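Local coordinates for exopolygalacturonate lyase (Vibrio vulnificus, PDB 5A29), which probably cleaves pectic polysaccharide (polygalacturonate) chains by metal-dependent beta-elimination, as a family 2 polysaccharide lyase acting from the chain end, at residues L421-R425 with E475-I479. Sequence-based numbering, arbitrary orientation.
Sequences LRAYR and ELYQI. With EDO (1,2-ethanediol), chain F.
Two bends bring Glu475 and Arg425 together: the glutamate chain folds at its second torsion (chi2 -74°), placing its carboxylate between the two arginines, and the arginine chain turns at its third (chi3 50°), swinging NE back to meet it. Arg422, by contrast, reaches the same carboxylate with a chain extended from CG to NE. The result is a three-residue salt-bridge network, which illustrates how one acid can serve two bases about a helical turn apart, each oxygen taking one arginine. Arg425 NE gives a fairly straight salt-bridge hydrogen bond of 2.8 Å to the syn lone pair of Glu475 OE1, and OE1 itself lies close to the plane of the Arg425 guanidinium. Arg422 NE approaches OE2 of Glu475 differently, at 3.0 Å and from above the carboxylate plane, with the N-H bent to 144°. A bound 1,2-ethanediol, probably from the crystallisation liquor, also grips OE2, its O1 accepting a bond from Arg422 NH2 and donating one to Glu475 OE2. The two positive charges would probably favour the ionised carboxylate.

Apolar contacts make up the rest of the interface. Leu421 and Leu476 cross nearly at right angles, CD1 to CD1 at 3.8 Å. Ile479 lays CG1 against Arg425 CB, while its CG2 meets the edge of the Tyr424 ring at CE1, 3.7 Å away.

The segments run nearly parallel, their axes 9.7 Å apart, within helices 417-426 and 467-480. Helix 430-442 packs against Leu421, Tyr424 and Leu476, whereas helix 331-349 meets both arginines: its Glu348 forms a salt bridge with Arg425 NH1, and Leu341 and Leu344 lie against Arg422.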
loop_
_atom_site.group_PDB
_atom_site.type_symbol
_atom_site.label_atom_id
_atom_site.label_comp_id
_atom_site.label_asym_id
_atom_site.label_seq_id
_atom_site.Cartn_x
_atom_site.Cartn_y
_atom_site.Cartn_z
ATOM N N LEU A 421 4.387 4.411 -15.799
ATOM C CA LEU A 421 5.070 3.438 -16.682
ATOM C C LEU A 421 4.234 2.189 -16.868
ATOM O O LEU A 421 4.140 1.693 -18.030
ATOM C CB LEU A 421 6.459 3.027 -16.117
ATOM C CG LEU A 421 7.464 4.210 -16.120
ATOM C CD1 LEU A 421 8.819 3.796 -15.454
ATOM C CD2 LEU A 421 7.675 4.797 -17.539
ATOM N N ARG A 422 3.608 1.673 -15.815
ATOM C CA ARG A 422 2.768 0.496 -16.032
ATOM C C ARG A 422 1.569 0.779 -16.923
ATOM O O ARG A 422 1.191 -0.058 -17.745
ATOM C CB ARG A 422 2.301 -0.146 -14.747
ATOM C CG ARG A 422 3.500 -0.810 -14.041
ATOM C CD ARG A 422 3.062 -1.546 -12.794
ATOM N NE ARG A 422 4.246 -2.205 -12.183
ATOM C CZ ARG A 422 4.188 -2.833 -11.022
ATOM N NH1 ARG A 422 3.015 -2.900 -10.384
ATOM N NH2 ARG A 422 5.296 -3.394 -10.507
ATOM N N ALA A 423 1.027 1.993 -16.774
ATOM C CA ALA A 423 -0.128 2.396 -17.567
ATOM C C ALA A 423 0.362 2.481 -19.021
ATOM O O ALA A 423 -0.363 2.073 -19.939
ATOM C CB ALA A 423 -0.623 3.788 -17.083
ATOM N N TYR A 424 1.482 3.151 -19.274
ATOM C CA TYR A 424 2.043 3.263 -20.644
ATOM C C TYR A 424 2.245 1.883 -21.274
ATOM O O TYR A 424 1.929 1.665 -22.480
ATOM C CB TYR A 424 3.360 4.064 -20.675
ATOM C CG TYR A 424 3.796 4.299 -22.095
ATOM C CD1 TYR A 424 4.584 3.323 -22.792
ATOM C CD2 TYR A 424 3.383 5.436 -22.798
ATOM C CE1 TYR A 424 4.954 3.544 -24.136
ATOM C CE2 TYR A 424 3.721 5.639 -24.156
ATOM C CZ TYR A 424 4.502 4.680 -24.806
ATOM O OH TYR A 424 4.846 4.861 -26.112
ATOM N N ARG A 425 2.793 0.958 -20.495
ATOM C CA ARG A 425 3.023 -0.392 -21.032
ATOM C C ARG A 425 1.678 -1.059 -21.440
ATOM O O ARG A 425 1.644 -1.859 -22.380
ATOM C CB ARG A 425 3.723 -1.284 -19.996
ATOM C CG ARG A 425 4.024 -2.689 -20.545
ATOM C CD ARG A 425 4.908 -3.563 -19.654
ATOM N NE ARG A 425 4.418 -3.600 -18.290
ATOM C CZ ARG A 425 3.486 -4.464 -17.857
ATOM N NH1 ARG A 425 2.939 -5.327 -18.723
ATOM N NH2 ARG A 425 3.067 -4.455 -16.579
ATOM N N GLU A 475 10.350 -1.775 -15.846
ATOM C CA GLU A 475 9.192 -1.451 -16.749
ATOM C C GLU A 475 9.636 -0.783 -18.046
ATOM O O GLU A 475 9.136 -1.102 -19.131
ATOM C CB GLU A 475 8.187 -0.502 -16.060
ATOM C CG GLU A 475 7.554 -1.121 -14.876
ATOM C CD GLU A 475 6.500 -2.179 -15.220
ATOM O OE1 GLU A 475 5.965 -2.181 -16.367
ATOM O OE2 GLU A 475 6.185 -2.950 -14.286
ATOM N N LEU A 476 10.588 0.124 -17.977
ATOM C CA LEU A 476 10.964 0.769 -19.190
ATOM C C LEU A 476 11.733 -0.185 -20.116
ATOM O O LEU A 476 11.623 -0.104 -21.330
ATOM C CB LEU A 476 11.889 1.981 -18.922
ATOM C CG LEU A 476 11.000 3.200 -18.597
ATOM C CD1 LEU A 476 11.809 4.197 -17.810
ATOM C CD2 LEU A 476 10.539 3.855 -19.936
ATOM N N TYR A 477 12.524 -1.057 -19.542
ATOM C CA TYR A 477 13.059 -2.168 -20.387
ATOM C C TYR A 477 11.930 -3.004 -21.058
ATOM O O TYR A 477 12.038 -3.290 -22.269
ATOM C CB TYR A 477 14.012 -3.073 -19.557
ATOM C CG TYR A 477 14.580 -4.172 -20.400
ATOM C CD1 TYR A 477 15.561 -3.896 -21.356
ATOM C CD2 TYR A 477 14.079 -5.477 -20.279
ATOM C CE1 TYR A 477 16.039 -4.902 -22.203
ATOM C CE2 TYR A 477 14.564 -6.508 -21.112
ATOM C CZ TYR A 477 15.527 -6.204 -22.069
ATOM O OH TYR A 477 15.962 -7.254 -22.883
ATOM N N GLN A 478 10.888 -3.385 -20.319
ATOM C CA GLN A 478 9.839 -4.209 -20.948
ATOM C C GLN A 478 9.164 -3.413 -22.059
ATOM O O GLN A 478 8.843 -3.970 -23.136
ATOM C CB GLN A 478 8.809 -4.695 -19.966
ATOM C CG GLN A 478 9.328 -5.762 -19.019
ATOM C CD GLN A 478 8.215 -6.232 -18.107
ATOM O OE1 GLN A 478 8.298 -6.099 -16.894
ATOM N NE2 GLN A 478 7.117 -6.706 -18.702
ATOM N N ILE A 479 9.002 -2.104 -21.811
ATOM C CA ILE A 479 8.410 -1.208 -22.828
ATOM C C ILE A 479 9.256 -1.075 -24.104
ATOM O O ILE A 479 8.729 -1.173 -25.246
ATOM C CB ILE A 479 8.098 0.190 -22.233
ATOM C CG1 ILE A 479 7.010 0.026 -21.179
ATOM C CG2 ILE A 479 7.712 1.174 -23.356
ATOM C CD1 ILE A 479 6.823 1.292 -20.301
HETATM C C1 EDO F . 8.861 -3.922 -12.379
HETATM O O1 EDO F . 7.732 -3.101 -12.112
HETATM C C2 EDO F . 8.352 -5.331 -12.679
HETATM O O2 EDO F . 7.689 -5.292 -13.952
#